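Long-range contacts in succinate--CoA ligase subunit alpha (PDB 6MEL), which forms the alpha subunit of a two-subunit CoA ligase, joining a Rossmann-like CoA-binding domain to a CoA-ligase domain built on a second sheet: residues A[5-10]-A[130-135]; A[207-212]-A[245-250]. All coordinates share one frame; numbering follows the deposited sequence.

Contact 1: residues A[5-10]-A[130-135]; sequences VNKNTK and SEECKL
Asn6 and Lys7 gather round one oxygen of the flat Glu132 carboxylate, where a type I beta turn from Asn6 to Thr9, combined with an Asx turn, meets a classic beta bulge at Glu132 and Cys133 opposite Thr129. Lys7 N gives a hydrogen bond to Glu132 OE1 (3.1 Å), reaching it on the anti side and 35° out of the carboxylate plane. Asn6 CB lies 3.3 Å from the same OE1, and the aliphatic part of Lys7 passes it obliquely, with Lys7 NZ still 5.3 Å from OE1. The other oxygen of Glu132 has a long, weak ion pair with Lys145. The second flat group, the Asn6 amide, turns inward on its own loop: its OD1 accepts from Asn8 N at 2.8 Å, the donor tilted 24° from the carbonyl plane, while Thr9 OG1 accepts from Asn6 N. Thr9 N to Asn6 O (3.0 Å) closes the turn. Next to these polar contacts, strand 133-136, outermost in its sheet within the chain, offers Cys133 and Leu135 to the buried Val5. Cys133 SG stands between its backbone N and carbonyl carbon (chi1 67°), which brings it beside Asn6 O and to Val5 CG2 at 3.6 Å.

Contact 2: residues A[207-212]-A[245-250]; sequences IGEIGG and MGHAGA
Glu209 OE2 meets the edge of the His247 ring, taking a nearly straight hydrogen bond from His247 ND1 (2.5 Å, 172° at the hydrogen). The acceptor uses its syn lone pair and lies in the ring plane, and the carboxylate and ring are only 22° apart, so the bond tends to fix the rotation of both flat groups. Glu209 CG stands between its backbone N and carbonyl carbon (chi1 62°), the extended chain beyond carrying the carboxylate to His247. The same OE2 also sits 3.6 Å from Ala250 CB. Ile210 lays its side chain along the loop: its CD1 touches Ala250 O at 3.4 Å and Met245 CG at 3.7 Å, its CG1 branch passing beside the Ala250 methyl. Between the backbones two CA-H...O contacts run in opposite senses, Ala250 CA to Ile210 O and Gly211 CA to Gly249 O, both 3.5 Å and almost linear. Gly211, lacking a side chain, lets the Gly249 carbonyl come this close.

The next shell shapes both partners. A type I turn from His247 to Ala250 is closed by Ala250 N to His247 O (2.8 Å), and Met245 N bonds to Ala250 O across the base of the loop. Lys262 NZ takes the carbonyls of Glu209 and Gly211. Beyond, a basic side chain of another protein chain bonds to Gly249 O, and apolar side chains of that chain pack on Glu209, Ile210 and His247. The whole is a His-carboxylate pair at the C-terminal end of a parallel strand in an alpha/beta CoA-ligase domain, buried at a subunit interface.

Both segments of contact 1 precede those of contact 2 in the sequence, and the two contacts lie on opposite sides of the chain's centre, about 28 Å between centres and about 14 Å between nearest atoms. Both reach the same mixed sheet: contact 1 at its outermost strand 133-136, contact 2 at the end of strand 203-209, four places further across. Contact 1 also involves the loop leading into strand 10-14 of the other sheet, so it joins the two sheets of the subunit. Contact 2 lies in the CoA-ligase part of the chain and faces another protein chain, whereas no other chain of the assembly touches contact 1. One joins parts of the two sheets within the subunit, the other borders the partner.

Contact 1: residues A[5-10]-A[130-135]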
loop_
_atom_site.group_PDB
_atom_site.type_symbol
_atom_site.label_atom_id
_atom_site.label_comp_id
_atom_site.label_asym_id
_atom_site.label_seq_id
_atom_site.Cartn_x
_atom_site.Cartn_y
_atom_site.Cartn_z
ATOM N N VAL A 5 -24.482 -11.599 -1.392
ATOM C CA VAL A 5 -24.371 -12.975 -0.985
ATOM C C VAL A 5 -25.399 -13.208 0.122
ATOM O O VAL A 5 -25.790 -12.265 0.866
ATOM C CB VAL A 5 -22.960 -13.348 -0.501
ATOM C CG1 VAL A 5 -21.917 -13.239 -1.617
ATOM C CG2 VAL A 5 -22.542 -12.533 0.723
ATOM N N ASN A 6 -25.784 -14.478 0.237
ATOM C CA ASN A 6 -26.738 -14.942 1.255
ATOM C C ASN A 6 -26.534 -16.438 1.487
ATOM O O ASN A 6 -25.617 -17.055 0.931
ATOM C CB ASN A 6 -28.176 -14.617 0.858
ATOM C CG ASN A 6 -28.629 -15.396 -0.360
ATOM O OD1 ASN A 6 -28.253 -16.546 -0.594
ATOM N ND2 ASN A 6 -29.490 -14.784 -1.135
ATOM N N LYS A 7 -27.387 -17.026 2.336
ATOM C CA LYS A 7 -27.161 -18.401 2.826
ATOM C C LYS A 7 -27.185 -19.430 1.694
ATOM O O LYS A 7 -26.619 -20.506 1.883
ATOM C CB LYS A 7 -28.218 -18.809 3.860
ATOM C CG LYS A 7 -29.629 -18.872 3.308
ATOM C CD LYS A 7 -30.690 -19.002 4.363
ATOM C CE LYS A 7 -31.954 -18.298 3.927
ATOM N NZ LYS A 7 -33.148 -18.962 4.497
ATOM N N ASN A 8 -27.817 -19.102 0.553
ATOM C CA ASN A 8 -27.959 -20.018 -0.570
ATOM C C ASN A 8 -26.842 -19.828 -1.593
ATOM O O ASN A 8 -26.662 -20.684 -2.422
ATOM C CB ASN A 8 -29.306 -19.849 -1.286
ATOM C CG ASN A 8 -30.461 -20.160 -0.347
ATOM O OD1 ASN A 8 -30.386 -21.089 0.463
ATOM N ND2 ASN A 8 -31.479 -19.319 -0.366
ATOM N N THR A 9 -26.123 -18.698 -1.557
ATOM C CA THR A 9 -25.090 -18.470 -2.594
ATOM C C THR A 9 -24.124 -19.676 -2.620
ATOM O O THR A 9 -23.517 -19.991 -1.632
ATOM C CB THR A 9 -24.304 -17.189 -2.294
ATOM O OG1 THR A 9 -25.223 -16.113 -2.077
ATOM C CG2 THR A 9 -23.315 -16.859 -3.391
ATOM N N LYS A 10 -23.930 -20.295 -3.772
ATOM C CA LYS A 10 -22.951 -21.357 -3.917
ATOM C C LYS A 10 -21.556 -20.774 -4.116
ATOM O O LYS A 10 -21.367 -19.940 -5.012
ATOM C CB LYS A 10 -23.299 -22.213 -5.127
ATOM C CG LYS A 10 -24.689 -22.835 -5.048
ATOM C CD LYS A 10 -24.798 -24.166 -5.755
ATOM C CE LYS A 10 -25.941 -24.213 -6.735
ATOM N NZ LYS A 10 -25.585 -23.404 -7.924
ATOM N N SER A 130 -24.682 -10.948 7.860
ATOM C CA SER A 130 -24.816 -11.267 9.278
ATOM C C SER A 130 -25.776 -12.451 9.474
ATOM O O SER A 130 -26.849 -12.465 8.920
ATOM C CB SER A 130 -25.290 -10.070 10.043
ATOM O OG SER A 130 -24.437 -8.975 9.849
ATOM N N GLU A 131 -25.291 -13.473 10.179
ATOM C CA GLU A 131 -26.060 -14.651 10.579
ATOM C C GLU A 131 -26.566 -15.405 9.351
ATOM O O GLU A 131 -27.470 -16.181 9.482
ATOM C CB GLU A 131 -27.233 -14.259 11.488
ATOM C CG GLU A 131 -26.809 -13.633 12.817
ATOM C CD GLU A 131 -27.985 -13.030 13.597
ATOM O OE1 GLU A 131 -29.119 -13.467 13.355
ATOM O OE2 GLU A 131 -27.795 -12.058 14.351
ATOM N N GLU A 132 -25.964 -15.214 8.167
ATOM C CA GLU A 132 -26.380 -15.999 7.012
ATOM C C GLU A 132 -25.180 -16.678 6.356
ATOM O O GLU A 132 -25.244 -17.852 6.011
ATOM C CB GLU A 132 -27.087 -15.132 5.980
ATOM C CG GLU A 132 -28.592 -14.978 6.156
ATOM C CD GLU A 132 -29.276 -14.459 4.884
ATOM O OE1 GLU A 132 -29.385 -15.236 3.861
ATOM O OE2 GLU A 132 -29.672 -13.260 4.883
ATOM N N CYS A 133 -24.124 -15.906 6.060
ATOM C CA CYS A 133 -22.967 -16.457 5.377
ATOM C C CYS A 133 -21.792 -15.502 5.507
ATOM O O CYS A 133 -21.952 -14.277 5.676
ATOM C CB CYS A 133 -23.235 -16.703 3.899
ATOM S SG CYS A 133 -23.478 -15.179 2.958
ATOM N N LYS A 134 -20.607 -16.072 5.393
ATOM C CA LYS A 134 -19.396 -15.277 5.377
ATOM C C LYS A 134 -18.388 -15.906 4.411
ATOM O O LYS A 134 -18.257 -17.133 4.322
ATOM C CB LYS A 134 -18.889 -15.090 6.810
ATOM C CG LYS A 134 -17.885 -16.109 7.315
ATOM C CD LYS A 134 -17.450 -15.827 8.716
ATOM C CE LYS A 134 -16.378 -16.756 9.264
ATOM N NZ LYS A 134 -15.031 -16.337 8.800
ATOM N N LEU A 135 -17.728 -15.044 3.635
ATOM C CA LEU A 135 -16.719 -15.477 2.645
ATOM C C LEU A 135 -15.449 -14.700 2.952
ATOM O O LEU A 135 -15.314 -13.525 2.559
ATOM C CB LEU A 135 -17.182 -15.163 1.227
ATOM C CG LEU A 135 -18.299 -16.007 0.606
ATOM C CD1 LEU A 135 -19.649 -15.668 1.213
ATOM C CD2 LEU A 135 -18.361 -15.739 -0.875
#

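Contact 2: residues A[207-212]-A[245-250]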
loop_
_atom_site.group_PDB
_atom_site.type_symbol
_atom_site.label_atom_id
_atom_site.label_comp_id
_atom_site.label_asym_id
_atom_site.label_seq_id
_atom_site.Cartn_x
_atom_site.Cartn_y
_atom_site.Cartn_z
ATOM N N ILE A 207 -15.826 3.181 5.547
ATOM C CA ILE A 207 -14.530 3.296 6.228
ATOM C C ILE A 207 -13.456 3.361 5.144
ATOM O O ILE A 207 -13.340 2.428 4.349
ATOM C CB ILE A 207 -14.229 2.123 7.179
ATOM C CG1 ILE A 207 -15.378 1.784 8.132
ATOM C CG2 ILE A 207 -12.939 2.393 7.932
ATOM C CD1 ILE A 207 -15.573 2.802 9.223
ATOM N N GLY A 208 -12.701 4.467 5.126
ATOM C CA GLY A 208 -11.678 4.651 4.145
ATOM C C GLY A 208 -10.349 4.880 4.798
ATOM O O GLY A 208 -10.227 4.759 6.028
ATOM N N GLU A 209 -9.368 5.211 3.960
ATOM C CA GLU A 209 -8.060 5.585 4.408
ATOM C C GLU A 209 -7.342 6.400 3.332
ATOM O O GLU A 209 -7.836 6.558 2.220
ATOM C CB GLU A 209 -7.267 4.359 4.862
ATOM C CG GLU A 209 -7.009 3.319 3.811
ATOM C CD GLU A 209 -6.545 1.958 4.340
ATOM O OE1 GLU A 209 -7.126 1.475 5.316
ATOM O OE2 GLU A 209 -5.595 1.381 3.741
ATOM N N ILE A 210 -6.187 6.935 3.720
ATOM C CA ILE A 210 -5.294 7.665 2.856
ATOM C C ILE A 210 -5.019 6.857 1.589
ATOM O O ILE A 210 -4.982 5.622 1.605
ATOM C CB ILE A 210 -3.986 7.996 3.576
ATOM C CG1 ILE A 210 -3.340 6.752 4.182
ATOM C CG2 ILE A 210 -4.200 9.071 4.626
ATOM C CD1 ILE A 210 -1.841 6.955 4.445
ATOM N N GLY A 211 -4.777 7.597 0.497
ATOM C CA GLY A 211 -4.276 7.013 -0.769
ATOM C C GLY A 211 -5.367 6.977 -1.820
ATOM O O GLY A 211 -6.489 6.490 -1.561
ATOM N N GLY A 212 -5.015 7.451 -3.022
ATOM C CA GLY A 212 -5.958 7.675 -4.113
ATOM C C GLY A 212 -7.105 8.570 -3.661
ATOM O O GLY A 212 -7.059 9.215 -2.580
ATOM N N MET A 245 1.646 3.267 5.073
ATOM C CA MET A 245 1.136 2.918 6.396
ATOM C C MET A 245 0.535 1.497 6.364
ATOM O O MET A 245 -0.690 1.277 6.363
ATOM C CB MET A 245 0.136 3.975 6.847
ATOM C CG MET A 245 0.698 5.424 6.690
ATOM S SD MET A 245 2.248 5.765 7.676
ATOM C CE MET A 245 1.381 5.723 9.219
ATOM N N GLY A 246 1.426 0.514 6.287
ATOM C CA GLY A 246 1.082 -0.899 6.233
ATOM C C GLY A 246 0.554 -1.307 4.867
ATOM O O GLY A 246 1.237 -1.936 4.075
ATOM N N HIS A 247 -0.699 -0.975 4.594
ATOM C CA HIS A 247 -1.323 -1.323 3.294
ATOM C C HIS A 247 -0.572 -0.714 2.099
ATOM O O HIS A 247 -0.249 0.496 2.062
ATOM C CB HIS A 247 -2.742 -0.766 3.243
ATOM C CG HIS A 247 -3.723 -1.516 4.049
ATOM N ND1 HIS A 247 -4.889 -0.928 4.424
ATOM C CD2 HIS A 247 -3.758 -2.805 4.465
ATOM C CE1 HIS A 247 -5.607 -1.806 5.088
ATOM N NE2 HIS A 247 -4.954 -2.997 5.096
ATOM N N ALA A 248 -0.381 -1.510 1.043
ATOM C CA ALA A 248 0.251 -0.976 -0.189
ATOM C C ALA A 248 -0.487 0.283 -0.679
ATOM O O ALA A 248 0.110 1.148 -1.203
ATOM C CB ALA A 248 0.261 -2.048 -1.246
ATOM N N GLY A 249 -1.812 0.358 -0.508
ATOM C CA GLY A 249 -2.557 1.488 -1.002
ATOM C C GLY A 249 -2.513 2.704 -0.089
ATOM O O GLY A 249 -2.946 3.796 -0.475
ATOM N N ALA A 250 -1.986 2.549 1.128
ATOM C CA ALA A 250 -2.135 3.589 2.130
ATOM C C ALA A 250 -0.913 4.499 2.125
ATOM O O ALA A 250 -0.070 4.422 3.018
ATOM C CB ALA A 250 -2.370 2.995 3.497
#